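PDB 2V8F: profilin-2, which binds actin and proline-rich stretches of proteins such as the formin mDia1 and VASP, and so probably links actin supply to filament assembly. Local coordinates for residues Ser6-Leu11 and Ala33-Gly38; Asp49-Lys54 and Arg108-Val113; Asn62-Gly67 and Cys84-Arg89; Asn100-Arg105 and Lys126-Met131. All blocks are in the same frame, centred on the assembly; numbering follows the deposited sequence.

Contact 1. Residues Ser6-Leu11 and Ala33-Gly38; sequences SYVDNL and AATAGG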
loop_
_atom_site.group_PDB
_atom_site.type_symbol
_atom_site.label_atom_id
_atom_site.label_comp_id
_atom_site.label_asym_id
_atom_site.label_seq_id
_atom_site.Cartn_x
_atom_site.Cartn_y
_atom_site.Cartn_z
ATOM N N SER A 6 5.432 -0.246 -6.056
ATOM C CA SER A 6 6.036 0.343 -4.853
ATOM C C SER A 6 5.749 1.830 -4.725
ATOM O O SER A 6 5.690 2.390 -3.624
ATOM C CB SER A 6 7.554 0.088 -4.857
ATOM O OG SER A 6 8.195 0.765 -5.932
ATOM N N TYR A 7 5.589 2.488 -5.890
ATOM C CA TYR A 7 5.222 3.917 -5.841
ATOM C C TYR A 7 3.798 4.111 -5.370
ATOM O O TYR A 7 3.520 5.046 -4.613
ATOM C CB TYR A 7 5.440 4.541 -7.234
ATOM C CG TYR A 7 6.929 4.788 -7.435
ATOM C CD1 TYR A 7 7.389 6.087 -7.350
ATOM C CD2 TYR A 7 7.855 3.760 -7.713
ATOM C CE1 TYR A 7 8.717 6.410 -7.525
ATOM C CE2 TYR A 7 9.205 4.090 -7.879
ATOM C CZ TYR A 7 9.623 5.390 -7.785
ATOM O OH TYR A 7 10.931 5.728 -7.938
ATOM N N VAL A 8 2.905 3.246 -5.822
ATOM C CA VAL A 8 1.551 3.249 -5.258
ATOM C C VAL A 8 1.596 3.021 -3.768
ATOM O O VAL A 8 0.890 3.733 -3.029
ATOM C CB VAL A 8 0.681 2.219 -6.006
ATOM C CG1 VAL A 8 -0.711 2.076 -5.410
ATOM C CG2 VAL A 8 0.469 2.545 -7.478
ATOM N N ASP A 9 2.372 2.033 -3.347
ATOM C CA ASP A 9 2.496 1.755 -1.898
ATOM C C ASP A 9 2.894 3.013 -1.126
ATOM O O ASP A 9 2.370 3.318 -0.070
ATOM C CB ASP A 9 3.525 0.659 -1.708
ATOM C CG ASP A 9 3.154 -0.721 -2.111
ATOM O OD1 ASP A 9 1.970 -0.907 -2.436
ATOM O OD2 ASP A 9 4.004 -1.660 -2.138
ATOM N N ASN A 10 3.886 3.715 -1.644
ATOM C CA ASN A 10 4.429 4.893 -0.993
ATOM C C ASN A 10 3.340 5.950 -0.876
ATOM O O ASN A 10 3.143 6.563 0.163
ATOM C CB ASN A 10 5.655 5.333 -1.791
ATOM C CG ASN A 10 6.176 6.642 -1.263
ATOM O OD1 ASN A 10 5.597 7.726 -1.422
ATOM N ND2 ASN A 10 7.308 6.535 -0.593
ATOM N N LEU A 11 2.581 6.127 -1.952
ATOM C CA LEU A 11 1.542 7.172 -1.951
ATOM C C LEU A 11 0.408 6.829 -1.002
ATOM O O LEU A 11 -0.321 7.713 -0.556
ATOM C CB LEU A 11 1.014 7.341 -3.367
ATOM C CG LEU A 11 1.982 7.995 -4.371
ATOM C CD1 LEU A 11 1.557 7.732 -5.804
ATOM C CD2 LEU A 11 2.144 9.472 -4.091
ATOM N N ALA A 33 0.632 1.436 -12.940
ATOM C CA ALA A 33 0.360 0.752 -11.654
ATOM C C ALA A 33 -0.764 1.558 -10.992
ATOM O O ALA A 33 -0.785 2.781 -11.061
ATOM C CB ALA A 33 1.550 0.699 -10.735
ATOM N N ALA A 34 -1.675 0.886 -10.329
ATOM C CA ALA A 34 -2.741 1.547 -9.609
ATOM C C ALA A 34 -3.301 0.676 -8.495
ATOM O O ALA A 34 -3.203 -0.545 -8.562
ATOM C CB ALA A 34 -3.877 1.842 -10.600
ATOM N N THR A 35 -3.888 1.298 -7.509
ATOM C CA THR A 35 -4.700 0.609 -6.504
ATOM C C THR A 35 -5.754 -0.245 -7.168
ATOM O O THR A 35 -6.436 0.220 -8.055
ATOM C CB THR A 35 -5.387 1.698 -5.648
ATOM O OG1 THR A 35 -4.388 2.477 -4.993
ATOM C CG2 THR A 35 -6.327 1.084 -4.597
ATOM N N ALA A 36 -5.877 -1.508 -6.795
ATOM C CA ALA A 36 -6.892 -2.390 -7.359
ATOM C C ALA A 36 -8.261 -1.939 -6.880
ATOM O O ALA A 36 -8.372 -1.581 -5.695
ATOM C CB ALA A 36 -6.581 -3.833 -6.962
ATOM N N GLY A 37 -9.234 -1.921 -7.759
ATOM C CA GLY A 37 -10.636 -1.798 -7.387
ATOM C C GLY A 37 -11.100 -0.354 -7.355
ATOM O O GLY A 37 -12.273 -0.153 -7.033
ATOM N N GLY A 38 -10.174 0.535 -7.669
ATOM C CA GLY A 38 -10.402 1.960 -7.745
ATOM C C GLY A 38 -10.810 2.421 -9.133
ATOM O O GLY A 38 -10.872 1.618 -10.078
#

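Contact 2. Residues Asp49-Lys54 and Arg108-Val113; sequences DMIVGK and RVLVFV. With SO4 (sulfate ion), chain F.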
loop_
_atom_site.group_PDB
_atom_site.type_symbol
_atom_site.label_atom_id
_atom_site.label_comp_id
_atom_site.label_asym_id
_atom_site.label_seq_id
_atom_site.Cartn_x
_atom_site.Cartn_y
_atom_site.Cartn_z
ATOM N N ASP A 49 -5.230 11.944 -22.346
ATOM C CA ASP A 49 -5.093 13.029 -23.307
ATOM C C ASP A 49 -5.815 14.269 -22.772
ATOM O O ASP A 49 -5.330 15.387 -22.967
ATOM C CB ASP A 49 -5.709 12.644 -24.625
ATOM C CG ASP A 49 -4.931 11.734 -25.512
ATOM O OD1 ASP A 49 -3.704 11.713 -25.320
ATOM O OD2 ASP A 49 -5.563 11.072 -26.400
ATOM N N MET A 50 -6.979 14.103 -22.139
ATOM C CA MET A 50 -7.712 15.275 -21.626
ATOM C C MET A 50 -6.912 15.948 -20.512
ATOM O O MET A 50 -6.843 17.165 -20.432
ATOM C CB MET A 50 -9.088 14.851 -21.194
ATOM C CG MET A 50 -9.951 15.960 -20.640
ATOM S SD MET A 50 -10.240 17.268 -21.851
ATOM C CE MET A 50 -11.104 16.317 -23.123
ATOM N N ILE A 51 -6.331 15.146 -19.631
ATOM C CA ILE A 51 -5.529 15.700 -18.543
ATOM C C ILE A 51 -4.315 16.456 -19.086
ATOM O O ILE A 51 -4.010 17.528 -18.552
ATOM C CB ILE A 51 -5.100 14.555 -17.582
ATOM C CG1 ILE A 51 -6.306 13.927 -16.853
ATOM C CG2 ILE A 51 -4.011 15.006 -16.628
ATOM C CD1 ILE A 51 -6.733 14.684 -15.621
ATOM N N VAL A 52 -3.617 15.947 -20.068
ATOM C CA VAL A 52 -2.341 16.533 -20.484
ATOM C C VAL A 52 -2.383 17.389 -21.740
ATOM O O VAL A 52 -1.344 17.903 -22.163
ATOM C CB VAL A 52 -1.280 15.430 -20.632
ATOM C CG1 VAL A 52 -1.145 14.588 -19.367
ATOM C CG2 VAL A 52 -1.539 14.529 -21.837
ATOM N N GLY A 53 -3.530 17.499 -22.408
ATOM C CA GLY A 53 -3.567 18.090 -23.738
ATOM C C GLY A 53 -3.445 19.588 -23.778
ATOM O O GLY A 53 -3.396 20.283 -22.776
ATOM N N LYS A 54 -3.417 20.057 -25.013
ATOM C CA LYS A 54 -3.180 21.480 -25.253
ATOM C C LYS A 54 -4.327 22.349 -24.790
ATOM O O LYS A 54 -4.134 23.505 -24.423
ATOM C CB LYS A 54 -2.995 21.682 -26.765
ATOM C CG LYS A 54 -2.580 23.071 -27.214
ATOM C CD LYS A 54 -2.404 23.166 -28.726
ATOM C CE LYS A 54 -2.510 24.611 -29.174
ATOM N NZ LYS A 54 -2.250 24.860 -30.621
ATOM N N ARG A 108 7.558 11.765 -18.067
ATOM C CA ARG A 108 7.008 10.595 -18.713
ATOM C C ARG A 108 5.705 10.090 -18.126
ATOM O O ARG A 108 4.911 9.425 -18.774
ATOM C CB ARG A 108 8.013 9.391 -18.714
ATOM C CG ARG A 108 9.338 9.754 -19.391
ATOM C CD ARG A 108 10.350 8.620 -19.323
ATOM N NE ARG A 108 10.001 7.436 -20.035
ATOM C CZ ARG A 108 10.820 6.379 -20.147
ATOM N NH1 ARG A 108 12.003 6.381 -19.567
ATOM N NH2 ARG A 108 10.394 5.362 -20.840
ATOM N N VAL A 109 5.489 10.394 -16.855
ATOM C CA VAL A 109 4.410 9.835 -16.079
ATOM C C VAL A 109 3.648 10.923 -15.301
ATOM O O VAL A 109 4.201 11.964 -14.977
ATOM C CB VAL A 109 4.849 8.720 -15.094
ATOM C CG1 VAL A 109 5.487 7.549 -15.800
ATOM C CG2 VAL A 109 5.788 9.229 -14.011
ATOM N N LEU A 110 2.427 10.590 -14.959
ATOM C CA LEU A 110 1.545 11.266 -14.079
ATOM C C LEU A 110 1.384 10.480 -12.778
ATOM O O LEU A 110 1.320 9.247 -12.809
ATOM C CB LEU A 110 0.125 11.372 -14.651
ATOM C CG LEU A 110 0.053 12.089 -15.987
ATOM C CD1 LEU A 110 -1.346 11.952 -16.593
ATOM C CD2 LEU A 110 0.440 13.573 -15.896
ATOM N N VAL A 111 1.363 11.211 -11.680
ATOM C CA VAL A 111 1.090 10.705 -10.370
ATOM C C VAL A 111 -0.323 11.095 -9.984
ATOM O O VAL A 111 -0.615 12.297 -9.990
ATOM C CB VAL A 111 2.077 11.272 -9.353
ATOM C CG1 VAL A 111 1.722 10.792 -7.947
ATOM C CG2 VAL A 111 3.504 10.939 -9.772
ATOM N N PHE A 112 -1.192 10.144 -9.672
ATOM C CA PHE A 112 -2.541 10.391 -9.207
ATOM C C PHE A 112 -2.693 9.925 -7.755
ATOM O O PHE A 112 -2.272 8.825 -7.429
ATOM C CB PHE A 112 -3.558 9.623 -10.072
ATOM C CG PHE A 112 -3.805 10.097 -11.458
ATOM C CD1 PHE A 112 -2.970 9.747 -12.512
ATOM C CD2 PHE A 112 -4.885 10.907 -11.730
ATOM C CE1 PHE A 112 -3.268 10.214 -13.778
ATOM C CE2 PHE A 112 -5.183 11.365 -12.986
ATOM C CZ PHE A 112 -4.316 11.036 -14.028
ATOM N N VAL A 113 -3.344 10.768 -6.956
ATOM C CA VAL A 113 -3.775 10.369 -5.620
ATOM C C VAL A 113 -5.221 10.788 -5.442
ATOM O O VAL A 113 -5.631 11.858 -5.876
ATOM C CB VAL A 113 -2.847 10.930 -4.511
ATOM C CG1 VAL A 113 -1.423 10.394 -4.618
ATOM C CG2 VAL A 113 -2.859 12.441 -4.560
HETATM S S SO4 F . 7.519 6.526 -22.640
HETATM O O1 SO4 F . 7.819 5.325 -21.780
HETATM O O2 SO4 F . 8.280 6.362 -23.885
HETATM O O3 SO4 F . 8.001 7.731 -21.913
HETATM O O4 SO4 F . 6.076 6.657 -22.841
#

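Contact 3. Residues Asn62-Gly67 and Cys84-Arg89; sequences NGLTLG and CTMDIR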
loop_
_atom_site.group_PDB
_atom_site.type_symbol
_atom_site.label_atom_id
_atom_site.label_comp_id
_atom_site.label_asym_id
_atom_site.label_seq_id
_atom_site.Cartn_x
_atom_site.Cartn_y
_atom_site.Cartn_z
ATOM N N ASN A 62 -16.610 21.325 -19.351
ATOM C CA ASN A 62 -17.197 20.042 -19.712
ATOM C C ASN A 62 -16.898 18.972 -18.659
ATOM O O ASN A 62 -17.432 17.862 -18.726
ATOM C CB ASN A 62 -16.634 19.575 -21.067
ATOM C CG ASN A 62 -16.980 20.383 -22.297
ATOM O OD1 ASN A 62 -16.771 20.006 -23.457
ATOM N ND2 ASN A 62 -17.521 21.581 -22.181
ATOM N N GLY A 63 -16.055 19.302 -17.685
ATOM C CA GLY A 63 -15.529 18.371 -16.694
ATOM C C GLY A 63 -14.581 17.407 -17.383
ATOM O O GLY A 63 -14.248 17.575 -18.542
ATOM N N LEU A 64 -14.197 16.367 -16.657
ATOM C CA LEU A 64 -13.471 15.273 -17.266
ATOM C C LEU A 64 -13.843 13.999 -16.529
ATOM O O LEU A 64 -14.440 14.052 -15.446
ATOM C CB LEU A 64 -11.967 15.536 -17.231
ATOM C CG LEU A 64 -11.263 15.839 -15.926
ATOM C CD1 LEU A 64 -10.967 14.598 -15.089
ATOM C CD2 LEU A 64 -9.913 16.495 -16.204
ATOM N N THR A 65 -13.430 12.861 -17.061
ATOM C CA THR A 65 -13.645 11.612 -16.299
ATOM C C THR A 65 -12.315 10.943 -15.999
ATOM O O THR A 65 -11.328 11.126 -16.712
ATOM C CB THR A 65 -14.562 10.611 -17.019
ATOM O OG1 THR A 65 -13.959 10.324 -18.308
ATOM C CG2 THR A 65 -15.973 11.134 -17.206
ATOM N N LEU A 66 -12.283 10.147 -14.939
ATOM C CA LEU A 66 -11.168 9.285 -14.586
ATOM C C LEU A 66 -11.818 7.937 -14.349
ATOM O O LEU A 66 -12.660 7.783 -13.466
ATOM C CB LEU A 66 -10.456 9.807 -13.351
ATOM C CG LEU A 66 -9.727 11.149 -13.544
ATOM C CD1 LEU A 66 -9.161 11.655 -12.243
ATOM C CD2 LEU A 66 -8.645 11.028 -14.610
ATOM N N GLY A 67 -11.420 6.936 -15.128
ATOM C CA GLY A 67 -12.023 5.630 -14.953
ATOM C C GLY A 67 -13.522 5.737 -15.149
ATOM O O GLY A 67 -14.250 5.004 -14.500
ATOM N N CYS A 84 3.470 21.945 -11.748
ATOM C CA CYS A 84 3.165 20.771 -12.535
ATOM C C CYS A 84 2.094 19.878 -11.873
ATOM O O CYS A 84 2.176 18.659 -11.953
ATOM C CB CYS A 84 4.418 19.917 -12.779
ATOM S SG CYS A 84 5.637 20.859 -13.786
ATOM N N THR A 85 1.099 20.488 -11.242
ATOM C CA THR A 85 0.016 19.779 -10.624
ATOM C C THR A 85 -1.307 20.247 -11.193
ATOM O O THR A 85 -1.466 21.350 -11.709
ATOM C CB THR A 85 0.012 19.901 -9.068
ATOM O OG1 THR A 85 -0.286 21.244 -8.729
ATOM C CG2 THR A 85 1.330 19.409 -8.471
ATOM N N MET A 86 -2.331 19.392 -10.991
ATOM C CA MET A 86 -3.714 19.783 -11.123
ATOM C C MET A 86 -4.495 19.202 -9.944
ATOM O O MET A 86 -4.189 18.105 -9.493
ATOM C CB MET A 86 -4.426 19.197 -12.332
ATOM C CG MET A 86 -4.163 19.659 -13.725
ATOM S SD MET A 86 -4.956 18.430 -14.791
ATOM C CE MET A 86 -6.541 19.105 -15.061
ATOM N N ASP A 87 -5.481 19.945 -9.526
ATOM C CA ASP A 87 -6.407 19.539 -8.493
ATOM C C ASP A 87 -7.769 19.285 -9.103
ATOM O O ASP A 87 -8.305 20.081 -9.876
ATOM C CB ASP A 87 -6.421 20.615 -7.416
ATOM C CG ASP A 87 -4.995 20.873 -6.921
ATOM O OD1 ASP A 87 -4.416 19.939 -6.327
ATOM O OD2 ASP A 87 -4.510 22.031 -7.104
ATOM N N ILE A 88 -8.309 18.117 -8.717
ATOM C CA ILE A 88 -9.559 17.623 -9.259
ATOM C C ILE A 88 -10.489 17.193 -8.127
ATOM O O ILE A 88 -10.017 16.928 -7.014
ATOM C CB ILE A 88 -9.223 16.447 -10.209
ATOM C CG1 ILE A 88 -8.539 16.959 -11.485
ATOM C CG2 ILE A 88 -10.387 15.555 -10.568
ATOM C CD1 ILE A 88 -7.830 15.927 -12.327
ATOM N N ARG A 89 -11.766 17.064 -8.389
ATOM C CA ARG A 89 -12.686 16.528 -7.360
ATOM C C ARG A 89 -13.719 15.663 -8.038
ATOM O O ARG A 89 -14.223 16.025 -9.096
ATOM C CB ARG A 89 -13.364 17.639 -6.571
ATOM C CG ARG A 89 -14.175 17.150 -5.403
ATOM C CD ARG A 89 -14.649 18.276 -4.475
ATOM N NE ARG A 89 -13.711 19.357 -4.458
ATOM C CZ ARG A 89 -13.816 20.631 -4.745
ATOM N NH1 ARG A 89 -14.949 21.153 -5.135
ATOM N NH2 ARG A 89 -12.717 21.366 -4.636
#

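Contact 4. Residues Asn100-Arg105 and Lys126-Met131; sequences NVAVGR and KKAYSM. With SO4 (sulfate ion), chain D.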
loop_
_atom_site.group_PDB
_atom_site.type_symbol
_atom_site.label_atom_id
_atom_site.label_comp_id
_atom_site.label_asym_id
_atom_site.label_seq_id
_atom_site.Cartn_x
_atom_site.Cartn_y
_atom_site.Cartn_z
ATOM N N ASN A 100 -11.338 14.299 -3.203
ATOM C CA ASN A 100 -10.357 15.152 -3.863
ATOM C C ASN A 100 -9.281 14.275 -4.498
ATOM O O ASN A 100 -8.849 13.238 -3.987
ATOM C CB ASN A 100 -9.775 16.128 -2.852
ATOM C CG ASN A 100 -10.830 17.017 -2.277
ATOM O OD1 ASN A 100 -11.590 17.654 -3.050
ATOM N ND2 ASN A 100 -10.898 17.087 -0.943
ATOM N N VAL A 101 -8.826 14.745 -5.666
ATOM C CA VAL A 101 -7.793 14.112 -6.452
ATOM C C VAL A 101 -6.696 15.123 -6.761
ATOM O O VAL A 101 -7.013 16.249 -7.131
ATOM C CB VAL A 101 -8.425 13.562 -7.743
ATOM C CG1 VAL A 101 -7.338 13.147 -8.763
ATOM C CG2 VAL A 101 -9.349 12.412 -7.473
ATOM N N ALA A 102 -5.430 14.737 -6.651
ATOM C CA ALA A 102 -4.346 15.558 -7.118
ATOM C C ALA A 102 -3.566 14.776 -8.191
ATOM O O ALA A 102 -3.410 13.543 -8.078
ATOM C CB ALA A 102 -3.420 15.995 -6.015
ATOM N N VAL A 103 -3.072 15.457 -9.197
ATOM C CA VAL A 103 -2.232 14.943 -10.235
ATOM C C VAL A 103 -0.935 15.731 -10.311
ATOM O O VAL A 103 -0.976 16.946 -10.308
ATOM C CB VAL A 103 -2.966 15.043 -11.598
ATOM C CG1 VAL A 103 -2.145 14.286 -12.665
ATOM C CG2 VAL A 103 -4.416 14.588 -11.570
ATOM N N GLY A 104 0.185 15.026 -10.374
ATOM C CA GLY A 104 1.488 15.592 -10.551
ATOM C C GLY A 104 2.056 15.124 -11.888
ATOM O O GLY A 104 1.996 13.913 -12.160
ATOM N N ARG A 105 2.639 15.992 -12.699
ATOM C CA ARG A 105 3.172 15.633 -13.994
ATOM C C ARG A 105 4.694 15.643 -13.966
ATOM O O ARG A 105 5.302 16.718 -13.785
ATOM C CB ARG A 105 2.649 16.552 -15.079
ATOM C CG ARG A 105 3.095 16.222 -16.467
ATOM C CD ARG A 105 2.534 17.187 -17.531
ATOM N NE ARG A 105 3.140 18.515 -17.268
ATOM C CZ ARG A 105 4.314 18.889 -17.717
ATOM N NH1 ARG A 105 5.079 18.104 -18.468
ATOM N NH2 ARG A 105 4.768 20.107 -17.402
ATOM N N LYS A 126 0.449 18.377 -2.241
ATOM C CA LYS A 126 1.855 18.326 -1.833
ATOM C C LYS A 126 2.415 16.950 -2.139
ATOM O O LYS A 126 3.524 16.784 -2.635
ATOM C CB LYS A 126 1.941 18.705 -0.348
ATOM C CG LYS A 126 1.799 20.167 0.032
ATOM C CD LYS A 126 1.411 20.347 1.494
ATOM C CE LYS A 126 1.488 21.773 1.977
ATOM N NZ LYS A 126 2.284 22.659 1.076
ATOM N N LYS A 127 1.654 15.902 -1.848
ATOM C CA LYS A 127 2.055 14.533 -2.151
ATOM C C LYS A 127 2.324 14.301 -3.627
ATOM O O LYS A 127 3.343 13.752 -4.015
ATOM C CB LYS A 127 0.920 13.614 -1.693
ATOM C CG LYS A 127 1.179 12.125 -1.770
ATOM C CD LYS A 127 0.105 11.301 -1.072
ATOM C CE LYS A 127 0.204 11.415 0.441
ATOM N NZ LYS A 127 1.342 10.633 1.012
ATOM N N ALA A 128 1.390 14.739 -4.467
ATOM C CA ALA A 128 1.539 14.602 -5.902
ATOM C C ALA A 128 2.733 15.407 -6.442
ATOM O O ALA A 128 3.509 14.962 -7.296
ATOM C CB ALA A 128 0.260 14.949 -6.669
ATOM N N TYR A 129 2.830 16.634 -5.972
ATOM C CA TYR A 129 3.940 17.506 -6.328
ATOM C C TYR A 129 5.264 16.829 -6.018
ATOM O O TYR A 129 6.172 16.860 -6.835
ATOM C CB TYR A 129 3.816 18.860 -5.599
ATOM C CG TYR A 129 5.113 19.640 -5.687
ATOM C CD1 TYR A 129 5.385 20.393 -6.830
ATOM C CD2 TYR A 129 6.060 19.647 -4.665
ATOM C CE1 TYR A 129 6.557 21.115 -6.955
ATOM C CE2 TYR A 129 7.220 20.335 -4.790
ATOM C CZ TYR A 129 7.457 21.068 -5.933
ATOM O OH TYR A 129 8.640 21.768 -6.009
ATOM N N SER A 130 5.439 16.386 -4.773
ATOM C CA SER A 130 6.750 15.896 -4.348
ATOM C C SER A 130 7.122 14.636 -5.104
ATOM O O SER A 130 8.284 14.498 -5.490
ATOM C CB SER A 130 6.701 15.621 -2.838
ATOM O OG SER A 130 6.569 16.844 -2.142
ATOM N N MET A 131 6.145 13.769 -5.358
ATOM C CA MET A 131 6.504 12.559 -6.064
ATOM C C MET A 131 6.794 12.842 -7.539
ATOM O O MET A 131 7.710 12.245 -8.094
ATOM C CB MET A 131 5.356 11.541 -5.929
ATOM C CG MET A 131 5.654 10.234 -6.655
ATOM S SD MET A 131 7.017 9.333 -5.927
ATOM C CE MET A 131 6.264 8.554 -4.501
HETATM S S SO4 D . 8.749 18.419 -19.350
HETATM O O1 SO4 D . 9.058 18.263 -17.931
HETATM O O2 SO4 D . 9.937 18.889 -20.057
HETATM O O3 SO4 D . 8.331 17.133 -19.900
HETATM O O4 SO4 D . 7.671 19.391 -19.510
#

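Contact 1. Residues Ser6-Leu11 and Ala33-Gly38
A first torsion near 180° on Val-8 (chi1 175°) trails CG1 away from the backbone N and leaves CG2 beside that N. The two methyls thereby reach different residues of the chain from Ala-33 to Thr-35. The CG2 branch sits over the start of it, 3.8 Å from Ala-33 O and 3.9 Å from Ala-33 CB. The other branch reaches further along, with Val-8 CG1 3.7 Å from Thr-35 OG1. A compact beta-branched residue suits this place, since its two methyls cover neighbouring residues while the backbones stay close, the Val-8 and Ala-34 CA atoms being 6.3 Å apart. The small methyl of Ala-33 turns toward the helix and that of Ala-34 turns away.

In Thr-35 the hydroxyl lies beside the residue's own backbone N (chi1 -62°), where it is hydrogen-bonded to Ala-20 N. That bond satisfies the hydroxyl, which can therefore lie beside a methyl of Val-8 at no polar cost. Beyond it the chain leaves the helix in a type II turn from Thr-35 to Gly-38, with Gly-37 at the third position, where the positive phi of 91° comes easily to glycine.

No hydrogen bond joins the two segments directly, although Gln-5, on the same helix, reaches Ala-34 O through NE2. Tyr-7 OH, on another side of the helix, is hydrogen-bonded to the backbone of the bound proline-rich peptide. The contact thus seats one flank of helix 5-12 on the end of edge strand 31-34, which pairs with strand 19-24, while Tyr-7 and Leu-11 pack on helix 121-137.

Contact 2. Residues Asp49-Lys54 and Arg108-Val113
Val-52, in the last turn of helix 45-52, and Leu-110, on strand 109-114, mark where the backbones come nearest, yet their CA atoms are still 9.2 Å apart, so side chains alone span the gap. The helix stops here: Gly-53 has left helical torsions, and its N gives a weak 2.8 Å bond to Asp-49 O. Having no side chain, glycine fits the tight space beside that carbonyl.

Leu-110 reaches across with its CD1 methyl, meeting Val-52 CG1 at 3.8 Å and Ile-51 CG2 at 4.1 Å. Its second methyl also touches Val-52, CD2 lying 3.9 Å from CG1. In Val-52, CG1 stands beside the backbone N (chi1 -54°), which aims it into the fork of the leucine. Leu-110 lies aslant to both Ile-51 and Val-52.

Just before the strand, Arg-108 bends at chi3 and holds a sulfate, probably from the crystallisation liquor: NE gives a 2.8 Å bond to sulfate O3, and NH2 a nearly straight one (171°) to sulfate O1 at 2.7 Å.

Leu-110 faces helix 45-52 whereas Val-109 and Val-111 face helix 121-137, the two-sided layering of the profilin fold, a central antiparallel sheet covered by helices on both faces.

Contact 3. Residues Asn62-Gly67 and Cys84-Arg89
Leu-64 and Leu-66 point the same way off their short strand, and Met-86 and Ile-88 point back at them from strand 85-90. Strand 69-77 lies between the two in the sheet, and the 83° between their directions shows how far the sheet turns over these three strands; the axes come within 9.5 Å.

Ile-88 faces both leucines. Its two branches diverge, the longer one putting CD1 4.4 Å from Leu-64 CD1, the shorter one putting CG2 4.4 Å from Leu-66 CD1, where the branched end of Leu-66 packs beside it. Leucine suits position 64 because its fork can meet two partners: CD2 of Leu-64 points at Met-86 CE, which meets it at a slant, again 4.4 Å away. The unusual first torsion of Leu-64 (chi1 55°), with CG between the backbone N and the carbonyl carbon, helps carry the two methyls toward Ile-88 and Met-86. Met-86 spans the distance with a long, unbranched chain that is extended at chi2 but bent at chi3, its terminal methyl leading.

Ile-51 of helix 45-52 packs against Leu-64, Met-86 and Ile-88. With methyls alone meeting, and rather loosely, the contact has no directional bonds; its contribution to stability probably comes from burial of apolar surface and dispersion, which suits a hydrophobic interior.

Contact 4. Residues Asn100-Arg105 and Lys126-Met131
Ala-128 begins and ends at CB, and that one methyl does the work of the contact. It presses on the strand backbone 3.7 Å from Gly-104 N and 3.9 Å from Val-103 C, and it meets the methyl of Ala-102, CB to CB, at 3.9 Å. Small residues suit this seam: the CA atoms of Gly-104 and Ala-128 lie only 4.8 Å apart, and glycine leaves room for the helix carbonyl of Ala-128 beside it. The segment axes approach to 6.7 Å and run nearly parallel, 15° apart. Here the C-terminal helix 121-137 lies along one face of the central sheet of the profilin fold, beside helix 5-12, which Met-131 and Lys-127 touch.

Arg-105, at the strand's end, sets off from the other face. Its CB leads away from the helix, the chain stays extended through CD, and a bend at chi3 (66°) swings the guanidinium round. On the way the side chain packs on Leu-110, Tyr-79 and Cys-84. NE then bonds to Leu-78 O, while NH1 bonds to Tyr-25 OH and reaches O4 of a sulfate ion, probably from the crystallisation liquor, at 3.1 Å and almost straight (171°). On the helix, Lys-126 O accepts two bonds from Ser-130: the regular one from N at 2.9 Å and another from the hydroxyl OG at 3.1 Å, which arrive from opposite faces of the carbonyl plane.

The four contacts share one antiparallel sheet. Contacts 2 and 3 lie on the face covered by helix 45-52, their centres 9 Å apart, and merge where Ile-51 CD1 meets Ile-88 CD1 at 3.7 Å. Contact 4 packs on the other face, and its strand 100-105 pairs with the strands of both, as between Val-111 N and Gly-104 O (2.8 Å). Contact 1 touches contact 4 through Tyr-7 CD1 and Met-131 SD, 3.6 Å apart, and contact 2 where Leu-11 CD2 reaches Val-113 CG1 (3.7 Å). Its helix borders the bound peptide, whereas contact 3, its centre 18 Å from that of contact 1, lies on the opposite side of the chain's centre.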